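Local coordinates for protein alpha-fucosidase (Bifidobacterium bifidum, PDB 2EAB) that probably hydrolyses 1,2-alpha-L-fucosidic linkages, releasing fucose, this chain being the catalytic region of a longer, calcium-binding protein, at residues R106-Q111 with T560-S565; L144-N149 with A193-S198; M427-T432 with E439-L444; N784-F787 with K793-V796. All blocks are in the same frame, centred on the assembly; numbering follows the deposited sequence.

Overall arrangement
Starting from the N terminus, the chain enters contact 1 at residues 106-111 and closes it only at 560-565, after 448 intervening residues. Two shorter closures fall within that span and follow one another without crossing. Contact 2 joins the two large antiparallel sheets of the N-terminal region, and contact 3 folds the chain back on itself near the middle of the molecule, beside a calcium ion. Contact 4, a beta hairpin, comes after contact 1 has closed and leads into the C-terminal region. Contacts 1 and 2 lie on opposite sides of the chain's centre, their centres about 63 Å apart. Contact 1 ties an early helix to the catalytic region, far from the sheets that meet in contact 2.

Contact 1: residues R106-Q111 with T560-S565; sequences RALNKQ and TGVAYS
G561 and V562 meet the side-chain amide of N109 on the helix. Just before them, T560 is linked to that amide through a water, which donates to T560 O at 3.1 Å and accepts from N109 ND2 at 2.9 Å. At G561 the backbone comes right up to the amide, G561 CA lying 3.4 Å from N109 OD1. A beta carbon at this position would sit only 2.4 Å from N109 OD1, a clash, and the positive phi of 74° also suits a residue without a side chain. V562 makes the direct bond: V562 N donates to N109 OD1 over 2.8 Å, nearly straight at 162°, with the donor tilted out of the amide plane. N109 can reach there because its CG stands beside the backbone N and anti to the carbonyl carbon (chi1 -74°), swinging the amide off the helix toward the strand. Gripped at OD1 by the backbone and at ND2 by the water, the amide has its orientation fixed. V562 also turns its CG1 branch to the helix, where it lies 4.3 Å from L108 CB and against N109 OD1. G561 and A563 pair with G575 and T573 alongside, and from A563 onward the chain runs away from the helix. V562 is further packed against L105 and L112 of helix 103-113 and V119 of the following loop. On the far side T560 meets V583 and E579 of helix 577-596, and Y564 runs to helix 499-502, so the strand is held between the early helix and helices of the catalytic region.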
loop_
_atom_site.group_PDB
_atom_site.type_symbol
_atom_site.label_atom_id
_atom_site.label_comp_id
_atom_site.label_asym_id
_atom_site.label_seq_id
_atom_site.Cartn_x
_atom_site.Cartn_y
_atom_site.Cartn_z
ATOM N N ARG A 106 20.839 20.709 -14.107
ATOM C CA ARG A 106 21.378 22.017 -13.733
ATOM C C ARG A 106 21.053 23.086 -14.775
ATOM O O ARG A 106 20.622 24.190 -14.426
ATOM C CB ARG A 106 22.891 21.900 -13.515
ATOM C CG ARG A 106 23.604 23.172 -13.078
ATOM C CD ARG A 106 25.087 22.908 -12.811
ATOM N NE ARG A 106 25.272 21.773 -11.905
ATOM C CZ ARG A 106 26.006 20.694 -12.168
ATOM N NH1 ARG A 106 26.675 20.582 -13.309
ATOM N NH2 ARG A 106 26.081 19.724 -11.268
ATOM N N ALA A 107 21.249 22.750 -16.047
ATOM C CA ALA A 107 21.009 23.700 -17.128
ATOM C C ALA A 107 19.525 24.039 -17.297
ATOM O O ALA A 107 19.181 25.186 -17.596
ATOM C CB ALA A 107 21.611 23.200 -18.431
ATOM N N LEU A 108 18.647 23.055 -17.095
ATOM C CA LEU A 108 17.207 23.298 -17.160
ATOM C C LEU A 108 16.783 24.233 -16.038
ATOM O O LEU A 108 16.014 25.171 -16.256
ATOM C CB LEU A 108 16.432 21.984 -17.077
ATOM C CG LEU A 108 16.497 21.130 -18.342
ATOM C CD1 LEU A 108 16.124 19.694 -18.040
ATOM C CD2 LEU A 108 15.614 21.696 -19.452
ATOM N N ASN A 109 17.298 23.980 -14.839
ATOM C CA ASN A 109 17.010 24.845 -13.706
ATOM C C ASN A 109 17.508 26.270 -13.916
ATOM O O ASN A 109 16.840 27.223 -13.509
ATOM C CB ASN A 109 17.575 24.254 -12.420
ATOM C CG ASN A 109 16.772 23.071 -11.928
ATOM O OD1 ASN A 109 15.720 22.743 -12.475
ATOM N ND2 ASN A 109 17.269 22.419 -10.885
ATOM N N LYS A 110 18.659 26.410 -14.573
ATOM C CA LYS A 110 19.201 27.730 -14.907
ATOM C C LYS A 110 18.260 28.481 -15.848
ATOM O O LYS A 110 18.021 29.673 -15.664
ATOM C CB LYS A 110 20.602 27.627 -15.517
ATOM C CG LYS A 110 21.269 28.971 -15.782
ATOM C CD LYS A 110 22.701 28.803 -16.261
ATOM C CE LYS A 110 23.330 30.143 -16.614
ATOM N NZ LYS A 110 22.767 30.726 -17.871
ATOM N N GLN A 111 17.724 27.784 -16.850
ATOM C CA GLN A 111 16.753 28.396 -17.756
ATOM C C GLN A 111 15.550 28.940 -16.986
ATOM O O GLN A 111 15.103 30.066 -17.230
ATOM C CB GLN A 111 16.307 27.408 -18.835
ATOM C CG GLN A 111 17.402 27.087 -19.839
ATOM C CD GLN A 111 16.959 26.138 -20.943
ATOM O OE1 GLN A 111 16.301 25.129 -20.690
ATOM N NE2 GLN A 111 17.351 26.446 -22.174
ATOM N N THR A 560 11.811 23.204 -6.250
ATOM C CA THR A 560 12.574 22.014 -6.602
ATOM C C THR A 560 13.081 22.045 -8.046
ATOM O O THR A 560 13.589 21.041 -8.544
ATOM C CB THR A 560 11.728 20.747 -6.406
ATOM O OG1 THR A 560 10.501 20.887 -7.133
ATOM C CG2 THR A 560 11.409 20.535 -4.938
ATOM N N GLY A 561 12.964 23.187 -8.718
ATOM C CA GLY A 561 13.407 23.284 -10.106
ATOM C C GLY A 561 12.455 22.578 -11.049
ATOM O O GLY A 561 11.262 22.440 -10.756
ATOM N N VAL A 562 12.979 22.117 -12.181
ATOM C CA VAL A 562 12.120 21.583 -13.233
ATOM C C VAL A 562 11.221 20.455 -12.714
ATOM O O VAL A 562 11.692 19.502 -12.084
ATOM C CB VAL A 562 12.921 21.217 -14.504
ATOM C CG1 VAL A 562 13.889 20.087 -14.247
ATOM C CG2 VAL A 562 11.985 20.900 -15.650
ATOM N N ALA A 563 9.925 20.594 -12.962
ATOM C CA ALA A 563 8.951 19.655 -12.417
ATOM C C ALA A 563 7.696 19.571 -13.257
ATOM O O ALA A 563 7.287 20.553 -13.891
ATOM C CB ALA A 563 8.593 20.033 -10.985
ATOM N N TYR A 564 7.087 18.387 -13.225
ATOM C CA TYR A 564 5.802 18.110 -13.844
ATOM C C TYR A 564 4.792 17.829 -12.749
ATOM O O TYR A 564 5.112 17.161 -11.762
ATOM C CB TYR A 564 5.932 16.884 -14.747
ATOM C CG TYR A 564 4.699 16.522 -15.540
ATOM C CD1 TYR A 564 4.039 17.473 -16.317
ATOM C CD2 TYR A 564 4.209 15.217 -15.541
ATOM C CE1 TYR A 564 2.914 17.139 -17.057
ATOM C CE2 TYR A 564 3.088 14.872 -16.287
ATOM C CZ TYR A 564 2.446 15.839 -17.040
ATOM O OH TYR A 564 1.338 15.495 -17.778
ATOM N N SER A 565 3.581 18.349 -12.907
ATOM C CA SER A 565 2.502 18.018 -11.990
ATOM C C SER A 565 1.665 16.922 -12.642
ATOM O O SER A 565 0.897 17.210 -13.560
ATOM C CB SER A 565 1.640 19.248 -11.710
ATOM O OG SER A 565 0.803 19.016 -10.589
HETATM O O HOH W 1 16.488 20.204 -9.209
#

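Contact 2: residues L144-N149 with A193-S198; sequences LDYGFN and ARLTAS
L144 and Y146 meet L195 in the hydrophobic layer between two antiparallel sheets, strand 140-145 belonging to one and strand 190-197 to the other. This is the beta-sandwich arrangement expected of the N-terminal domain of a family 65-like glycosidase. The backbones keep their distance, L144 and L195 having CA atoms 9.9 Å apart, and side chains fill the interval. The two leucines reach across tip to tip, with L144 CD1 3.9 Å from L195 CD1 and close to L195 CD2 as well. With its CG beside the backbone N (chi1 -47°), L195 carries both methyls toward L144 and Y146. Y146 comes in obliquely with its phenol end, Y146 OH lying 3.9 Å from L195 CD2. That hydroxyl is also held by a water at 2.7 Å, and the same water donates to T196 O over 2.9 Å, linking the loop after strand 140-145 to strand 190-197. At the start of the loop D145 OD1 accepts from G147 N at 3.0 Å, an Asx turn that shapes the chain just past Y146. Around the core, F205, L276 and V274 from neighbouring strands complete the apolar packing. The chemistry is thus one methyl-to-methyl contact and a phenol oxygen against aliphatic carbon, plus the water bridge: cohesion rests on buried apolar surface, and the water lets a buried phenol oxygen and a strand carbonyl both find partners.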
loop_
_atom_site.group_PDB
_atom_site.type_symbol
_atom_site.label_atom_id
_atom_site.label_comp_id
_atom_site.label_asym_id
_atom_site.label_seq_id
_atom_site.Cartn_x
_atom_site.Cartn_y
_atom_site.Cartn_z
ATOM N N LEU A 144 -5.778 -29.542 -8.975
ATOM C CA LEU A 144 -6.238 -30.739 -8.283
ATOM C C LEU A 144 -7.393 -31.311 -9.092
ATOM O O LEU A 144 -8.525 -30.841 -8.994
ATOM C CB LEU A 144 -6.671 -30.411 -6.847
ATOM C CG LEU A 144 -5.660 -29.682 -5.951
ATOM C CD1 LEU A 144 -6.309 -29.201 -4.661
ATOM C CD2 LEU A 144 -4.463 -30.556 -5.643
ATOM N N ASP A 145 -7.082 -32.303 -9.924
ATOM C CA ASP A 145 -8.046 -32.826 -10.890
ATOM C C ASP A 145 -8.721 -34.082 -10.350
ATOM O O ASP A 145 -8.100 -35.137 -10.240
ATOM C CB ASP A 145 -7.373 -33.090 -12.248
ATOM C CG ASP A 145 -8.372 -33.406 -13.357
ATOM O OD1 ASP A 145 -9.583 -33.545 -13.080
ATOM O OD2 ASP A 145 -7.942 -33.523 -14.525
ATOM N N TYR A 146 -10.000 -33.937 -10.013
ATOM C CA TYR A 146 -10.794 -35.007 -9.416
ATOM C C TYR A 146 -11.353 -35.969 -10.463
ATOM O O TYR A 146 -11.801 -37.069 -10.126
ATOM C CB TYR A 146 -11.930 -34.408 -8.579
ATOM C CG TYR A 146 -11.502 -33.842 -7.235
ATOM C CD1 TYR A 146 -10.610 -32.767 -7.151
ATOM C CD2 TYR A 146 -12.001 -34.372 -6.047
ATOM C CE1 TYR A 146 -10.219 -32.246 -5.918
ATOM C CE2 TYR A 146 -11.624 -33.858 -4.809
ATOM C CZ TYR A 146 -10.732 -32.793 -4.750
ATOM O OH TYR A 146 -10.361 -32.287 -3.522
ATOM N N GLY A 147 -11.334 -35.545 -11.727
ATOM C CA GLY A 147 -11.769 -36.378 -12.847
ATOM C C GLY A 147 -13.216 -36.836 -12.793
ATOM O O GLY A 147 -13.521 -37.973 -13.164
ATOM N N PHE A 148 -14.105 -35.959 -12.326
ATOM C CA PHE A 148 -15.538 -36.249 -12.322
ATOM C C PHE A 148 -16.076 -36.267 -13.749
ATOM O O PHE A 148 -15.669 -35.460 -14.585
ATOM C CB PHE A 148 -16.321 -35.219 -11.497
ATOM C CG PHE A 148 -15.989 -35.214 -10.024
ATOM C CD1 PHE A 148 -15.919 -36.397 -9.291
ATOM C CD2 PHE A 148 -15.782 -34.007 -9.361
ATOM C CE1 PHE A 148 -15.623 -36.379 -7.928
ATOM C CE2 PHE A 148 -15.489 -33.978 -7.999
ATOM C CZ PHE A 148 -15.408 -35.165 -7.281
ATOM N N ASN A 149 -16.992 -37.194 -14.018
ATOM C CA ASN A 149 -17.628 -37.293 -15.331
ATOM C C ASN A 149 -18.691 -36.215 -15.530
ATOM O O ASN A 149 -18.872 -35.704 -16.638
ATOM C CB ASN A 149 -18.239 -38.684 -15.527
ATOM C CG ASN A 149 -17.222 -39.802 -15.361
ATOM O OD1 ASN A 149 -16.207 -39.848 -16.061
ATOM N ND2 ASN A 149 -17.495 -40.716 -14.436
ATOM N N ALA A 193 -3.104 -27.426 1.841
ATOM C CA ALA A 193 -4.394 -27.786 1.271
ATOM C C ALA A 193 -4.882 -29.056 1.955
ATOM O O ALA A 193 -4.247 -30.111 1.851
ATOM C CB ALA A 193 -4.292 -27.985 -0.229
ATOM N N ARG A 194 -5.993 -28.935 2.672
ATOM C CA ARG A 194 -6.611 -30.053 3.371
ATOM C C ARG A 194 -7.819 -30.498 2.563
ATOM O O ARG A 194 -8.748 -29.723 2.352
ATOM C CB ARG A 194 -7.020 -29.624 4.785
ATOM C CG ARG A 194 -7.762 -30.681 5.599
ATOM C CD ARG A 194 -6.847 -31.815 6.012
ATOM N NE ARG A 194 -7.573 -32.856 6.736
ATOM C CZ ARG A 194 -7.079 -34.056 7.025
ATOM N NH1 ARG A 194 -5.851 -34.387 6.650
ATOM N NH2 ARG A 194 -7.822 -34.936 7.685
ATOM N N LEU A 195 -7.784 -31.746 2.094
ATOM C CA LEU A 195 -8.804 -32.260 1.184
ATOM C C LEU A 195 -9.456 -33.499 1.771
ATOM O O LEU A 195 -8.762 -34.394 2.248
ATOM C CB LEU A 195 -8.181 -32.589 -0.178
ATOM C CG LEU A 195 -7.250 -31.537 -0.793
ATOM C CD1 LEU A 195 -6.506 -32.097 -1.984
ATOM C CD2 LEU A 195 -8.010 -30.284 -1.185
ATOM N N THR A 196 -10.789 -33.536 1.756
ATOM C CA THR A 196 -11.535 -34.682 2.288
ATOM C C THR A 196 -12.674 -35.140 1.383
ATOM O O THR A 196 -13.202 -34.369 0.578
ATOM C CB THR A 196 -12.138 -34.402 3.697
ATOM O OG1 THR A 196 -13.318 -33.602 3.570
ATOM C CG2 THR A 196 -11.130 -33.721 4.626
ATOM N N ALA A 197 -13.030 -36.414 1.531
ATOM C CA ALA A 197 -14.281 -36.960 1.016
ATOM C C ALA A 197 -15.035 -37.576 2.194
ATOM O O ALA A 197 -14.415 -38.066 3.135
ATOM C CB ALA A 197 -14.006 -38.002 -0.046
ATOM N N SER A 198 -16.366 -37.543 2.142
ATOM C CA SER A 198 -17.193 -38.020 3.259
ATOM C C SER A 198 -17.250 -39.545 3.360
ATOM O O SER A 198 -17.580 -40.093 4.418
ATOM C CB SER A 198 -18.607 -37.446 3.165
ATOM O OG SER A 198 -19.231 -37.832 1.956
HETATM O O HOH W 2 -11.962 -32.757 -1.459
#

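Contact 3: residues M427-T432 with E439-L444; sequences MNYWPT and ELAEPL
The chain turns back on itself here: T432, in the loop following helix 424-428, has its CA 6.6 Å from that of A441 in the short 3-10 segment that leads into helix 442-450. Y429 carries most of the contact. L444 lies over one face of its ring, L444 CB standing 4.0 Å from the ring centroid and only 5° off the normal, a CH-pi contact, while L444 CD2 comes to 3.7 Å from Y429 CG. The leucine reaches so far along the ring because its CG is anti to the backbone N (chi1 -178°), and it runs antiparallel alongside the tyrosine. At the ring's edge, close to its plane, L440 O is 3.7 Å from Y429 CE1. T432 CG2 rests against the L440-A441 peptide, 3.8 Å from A441 N, and near A441 CB. The phenol oxygen bonds to S387 OG and S395 N, and S387 OG also bonds L440 O, so one serine links the two sides. An alanine at Y429 is likely to leave L444 without its aromatic face, and S387 and S395 without their phenol partner. Helix 507-520 packs against the pair, I511 and N514 on L444 and N514 also on Y429. The side chain of Y429 lies about 6 Å from that of S386, a calcium ligand, and P443 about 6 Å from a calcium ion, so this loop-to-helix packing sits beside a metal site in the helical catalytic domain of a family 95 glycosidase, which is typically an alpha/alpha barrel.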
loop_
_atom_site.group_PDB
_atom_site.type_symbol
_atom_site.label_atom_id
_atom_site.label_comp_id
_atom_site.label_asym_id
_atom_site.label_seq_id
_atom_site.Cartn_x
_atom_site.Cartn_y
_atom_site.Cartn_z
ATOM N N MET A 427 -0.174 4.321 -1.120
ATOM C CA MET A 427 -1.529 3.921 -0.751
ATOM C C MET A 427 -1.573 2.543 -0.089
ATOM O O MET A 427 -2.329 2.334 0.865
ATOM C CB MET A 427 -2.450 3.972 -1.966
ATOM C CG MET A 427 -3.916 3.825 -1.609
ATOM S SD MET A 427 -5.043 4.097 -2.975
ATOM C CE MET A 427 -4.559 5.748 -3.505
ATOM N N ASN A 428 -0.752 1.617 -0.584
ATOM C CA ASN A 428 -0.650 0.290 0.021
ATOM C C ASN A 428 -0.312 0.366 1.504
ATOM O O ASN A 428 -0.667 -0.535 2.266
ATOM C CB ASN A 428 0.432 -0.546 -0.665
ATOM C CG ASN A 428 0.029 -1.052 -2.038
ATOM O OD1 ASN A 428 -0.965 -0.623 -2.621
ATOM N ND2 ASN A 428 0.837 -1.957 -2.575
ATOM N N TYR A 429 0.406 1.420 1.887
ATOM C CA TYR A 429 0.833 1.617 3.270
ATOM C C TYR A 429 0.194 2.826 3.946
ATOM O O TYR A 429 0.783 3.435 4.850
ATOM C CB TYR A 429 2.374 1.591 3.379
ATOM C CG TYR A 429 2.888 0.208 3.062
ATOM C CD1 TYR A 429 3.000 -0.754 4.065
ATOM C CD2 TYR A 429 3.188 -0.166 1.753
ATOM C CE1 TYR A 429 3.424 -2.045 3.774
ATOM C CE2 TYR A 429 3.614 -1.452 1.456
ATOM C CZ TYR A 429 3.727 -2.386 2.468
ATOM O OH TYR A 429 4.144 -3.658 2.154
ATOM N N TRP A 430 -1.017 3.172 3.508
ATOM C CA TRP A 430 -1.829 4.158 4.221
ATOM C C TRP A 430 -2.636 3.630 5.411
ATOM O O TRP A 430 -2.766 4.354 6.391
ATOM C CB TRP A 430 -2.763 4.926 3.286
ATOM C CG TRP A 430 -2.084 5.951 2.429
ATOM C CD1 TRP A 430 -0.814 6.443 2.563
ATOM C CD2 TRP A 430 -2.662 6.630 1.310
ATOM N NE1 TRP A 430 -0.559 7.371 1.572
ATOM C CE2 TRP A 430 -1.679 7.504 0.793
ATOM C CE3 TRP A 430 -3.917 6.580 0.690
ATOM C CZ2 TRP A 430 -1.916 8.321 -0.325
ATOM C CZ3 TRP A 430 -4.148 7.390 -0.420
ATOM C CH2 TRP A 430 -3.154 8.249 -0.910
ATOM N N PRO A 431 -3.231 2.417 5.331
ATOM C CA PRO A 431 -3.975 1.956 6.521
ATOM C C PRO A 431 -3.134 1.181 7.525
ATOM O O PRO A 431 -3.641 0.774 8.568
ATOM C CB PRO A 431 -5.015 1.013 5.922
ATOM C CG PRO A 431 -4.309 0.405 4.746
ATOM C CD PRO A 431 -3.360 1.465 4.210
ATOM N N THR A 432 -1.863 0.976 7.219
ATOM C CA THR A 432 -1.064 -0.001 7.941
ATOM C C THR A 432 -0.927 0.315 9.427
ATOM O O THR A 432 -0.931 -0.591 10.257
ATOM C CB THR A 432 0.321 -0.124 7.292
ATOM O OG1 THR A 432 0.165 -0.151 5.866
ATOM C CG2 THR A 432 1.040 -1.387 7.758
ATOM N N GLU A 439 3.548 -3.458 12.464
ATOM C CA GLU A 439 4.690 -4.331 12.194
ATOM C C GLU A 439 4.764 -4.747 10.725
ATOM O O GLU A 439 5.833 -5.100 10.221
ATOM C CB GLU A 439 4.667 -5.562 13.103
ATOM C CG GLU A 439 3.525 -6.521 12.845
ATOM C CD GLU A 439 2.331 -6.312 13.750
ATOM O OE1 GLU A 439 1.998 -5.151 14.081
ATOM O OE2 GLU A 439 1.720 -7.333 14.136
ATOM N N LEU A 440 3.625 -4.692 10.040
ATOM C CA LEU A 440 3.546 -5.131 8.653
ATOM C C LEU A 440 4.110 -4.095 7.680
ATOM O O LEU A 440 4.221 -4.362 6.483
ATOM C CB LEU A 440 2.116 -5.536 8.290
ATOM C CG LEU A 440 1.451 -6.576 9.200
ATOM C CD1 LEU A 440 0.193 -7.122 8.555
ATOM C CD2 LEU A 440 2.386 -7.716 9.562
ATOM N N ALA A 441 4.495 -2.926 8.193
ATOM C CA ALA A 441 5.209 -1.931 7.395
ATOM C C ALA A 441 6.688 -2.267 7.232
ATOM O O ALA A 441 7.371 -1.653 6.412
ATOM C CB ALA A 441 5.062 -0.556 8.016
ATOM N N GLU A 442 7.191 -3.226 8.006
ATOM C CA GLU A 442 8.622 -3.540 7.982
ATOM C C GLU A 442 9.198 -3.745 6.570
ATOM O O GLU A 442 10.236 -3.167 6.254
ATOM C CB GLU A 442 8.952 -4.730 8.894
ATOM C CG GLU A 442 10.427 -5.172 8.881
ATOM C CD GLU A 442 11.418 -4.060 9.218
ATOM O OE1 GLU A 442 11.082 -3.155 10.015
ATOM O OE2 GLU A 442 12.552 -4.110 8.690
ATOM N N PRO A 443 8.547 -4.567 5.720
ATOM C CA PRO A 443 9.128 -4.722 4.379
ATOM C C PRO A 443 9.183 -3.428 3.560
ATOM O O PRO A 443 10.052 -3.303 2.701
ATOM C CB PRO A 443 8.230 -5.771 3.709
ATOM C CG PRO A 443 6.984 -5.775 4.497
ATOM C CD PRO A 443 7.372 -5.439 5.905
ATOM N N LEU A 444 8.275 -2.481 3.795
ATOM C CA LEU A 444 8.397 -1.183 3.133
ATOM C C LEU A 444 9.633 -0.434 3.624
ATOM O O LEU A 444 10.362 0.154 2.828
ATOM C CB LEU A 444 7.149 -0.310 3.311
ATOM C CG LEU A 444 7.241 1.037 2.583
ATOM C CD1 LEU A 444 7.261 0.833 1.062
ATOM C CD2 LEU A 444 6.118 1.963 3.005
#

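Contact 4: residues N784-F787 with K793-V796; sequences NSTF and KKYV
F787, T786 and Y795 bury the largest areas where strands 786-788 and 794-796 run antiparallel. F787 and Y795 form a hydrogen-bonded pair: F787 N donates to Y795 O at 3.0 Å, and Y795 N returns to F787 O at 2.8 Å. Their side chains lie side by side and point the same way, F787 CD2 reaching 3.8 Å from Y795 CD2. F787 manages this with its CG anti to the backbone N (chi1 -175°). Y795 OH bonds to D789 OD2 in the turn, so the phenol is anchored at its far end, while K793 NZ, which donates to K794 O at 2.8 Å, stands over one ring face, offset toward the rim. T786 and V796 form the non-hydrogen-bonded pair, their side chains on the other face. T786 OG1 lies 3.7 Å from V796 CA and beside the valine methyls, and T786 CG2 comes 4.1 Å from K794 CB. T786 CA also makes a CA-H...O contact of 3.3 Å with Y795 O. A glycine in place of T786 would probably open a gap beside V796 and K794, leaving the valine methyls without their neighbour. K794 NZ bonds to T788 OG1, tying the lysine back to the first strand. L881 and V873 of strands 880-884 and 871-874 in the neighbouring mixed sheet pack on the F787-Y795 face, while the side chain of T786 lies about 5 Å from that of D690, a calcium ligand in another model of this protein though no such ion is bound here. The whole is a two-stranded beta hairpin with its aromatic face pressed onto that sheet.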
loop_
_atom_site.group_PDB
_atom_site.type_symbol
_atom_site.label_atom_id
_atom_site.label_comp_id
_atom_site.label_asym_id
_atom_site.label_seq_id
_atom_site.Cartn_x
_atom_site.Cartn_y
_atom_site.Cartn_z
ATOM N N ASN A 784 -3.216 13.644 12.661
ATOM C CA ASN A 784 -2.109 14.274 11.944
ATOM C C ASN A 784 -2.002 15.778 12.130
ATOM O O ASN A 784 -1.017 16.380 11.693
ATOM C CB ASN A 784 -2.234 14.011 10.445
ATOM C CG ASN A 784 -3.395 14.766 9.829
ATOM O OD1 ASN A 784 -4.548 14.504 10.160
ATOM N ND2 ASN A 784 -3.101 15.713 8.950
ATOM N N SER A 785 -3.006 16.402 12.734
ATOM C CA SER A 785 -3.029 17.858 12.759
ATOM C C SER A 785 -2.404 18.443 14.019
ATOM O O SER A 785 -2.048 17.714 14.944
ATOM C CB SER A 785 -4.445 18.381 12.550
ATOM O OG SER A 785 -4.412 19.760 12.244
ATOM N N THR A 786 -2.243 19.762 14.011
ATOM C CA THR A 786 -1.743 20.516 15.154
ATOM C C THR A 786 -2.777 21.569 15.531
ATOM O O THR A 786 -3.235 22.338 14.683
ATOM C CB THR A 786 -0.388 21.167 14.834
ATOM O OG1 THR A 786 0.588 20.138 14.638
ATOM C CG2 THR A 786 0.074 22.081 15.964
ATOM N N PHE A 787 -3.148 21.568 16.806
ATOM C CA PHE A 787 -4.132 22.477 17.390
ATOM C C PHE A 787 -3.385 23.623 18.055
ATOM O O PHE A 787 -2.345 23.412 18.687
ATOM C CB PHE A 787 -4.922 21.691 18.438
ATOM C CG PHE A 787 -6.075 22.434 19.070
ATOM C CD1 PHE A 787 -7.367 22.275 18.585
ATOM C CD2 PHE A 787 -5.880 23.210 20.210
ATOM C CE1 PHE A 787 -8.438 22.911 19.204
ATOM C CE2 PHE A 787 -6.946 23.850 20.831
ATOM C CZ PHE A 787 -8.224 23.698 20.328
ATOM N N LYS A 793 -0.656 28.025 22.655
ATOM C CA LYS A 793 -0.089 26.708 22.933
ATOM C C LYS A 793 -0.458 25.718 21.835
ATOM O O LYS A 793 -1.610 25.659 21.399
ATOM C CB LYS A 793 -0.549 26.203 24.300
ATOM C CG LYS A 793 -0.004 24.840 24.708
ATOM C CD LYS A 793 1.494 24.845 24.975
ATOM C CE LYS A 793 1.972 23.484 25.466
ATOM N NZ LYS A 793 1.740 22.394 24.470
ATOM N N LYS A 794 0.535 24.947 21.394
ATOM C CA LYS A 794 0.343 23.985 20.316
ATOM C C LYS A 794 0.283 22.548 20.821
ATOM O O LYS A 794 1.013 22.163 21.743
ATOM C CB LYS A 794 1.412 24.164 19.234
ATOM C CG LYS A 794 1.235 25.486 18.487
ATOM C CD LYS A 794 2.207 25.681 17.347
ATOM C CE LYS A 794 2.000 27.040 16.688
ATOM N NZ LYS A 794 0.740 27.127 15.891
ATOM N N TYR A 795 -0.609 21.769 20.217
ATOM C CA TYR A 795 -0.754 20.351 20.526
ATOM C C TYR A 795 -0.620 19.606 19.211
ATOM O O TYR A 795 -1.506 19.654 18.355
ATOM C CB TYR A 795 -2.087 20.065 21.228
ATOM C CG TYR A 795 -2.332 20.996 22.396
ATOM C CD1 TYR A 795 -2.051 20.613 23.705
ATOM C CD2 TYR A 795 -2.820 22.288 22.179
ATOM C CE1 TYR A 795 -2.260 21.503 24.770
ATOM C CE2 TYR A 795 -3.029 23.172 23.222
ATOM C CZ TYR A 795 -2.752 22.769 24.508
ATOM O OH TYR A 795 -2.968 23.655 25.535
ATOM N N VAL A 796 0.525 18.952 19.053
ATOM C CA VAL A 796 0.907 18.324 17.798
ATOM C C VAL A 796 0.389 16.894 17.761
ATOM O O VAL A 796 0.530 16.149 18.739
ATOM C CB VAL A 796 2.442 18.354 17.629
ATOM C CG1 VAL A 796 2.870 17.638 16.359
ATOM C CG2 VAL A 796 2.957 19.791 17.626
#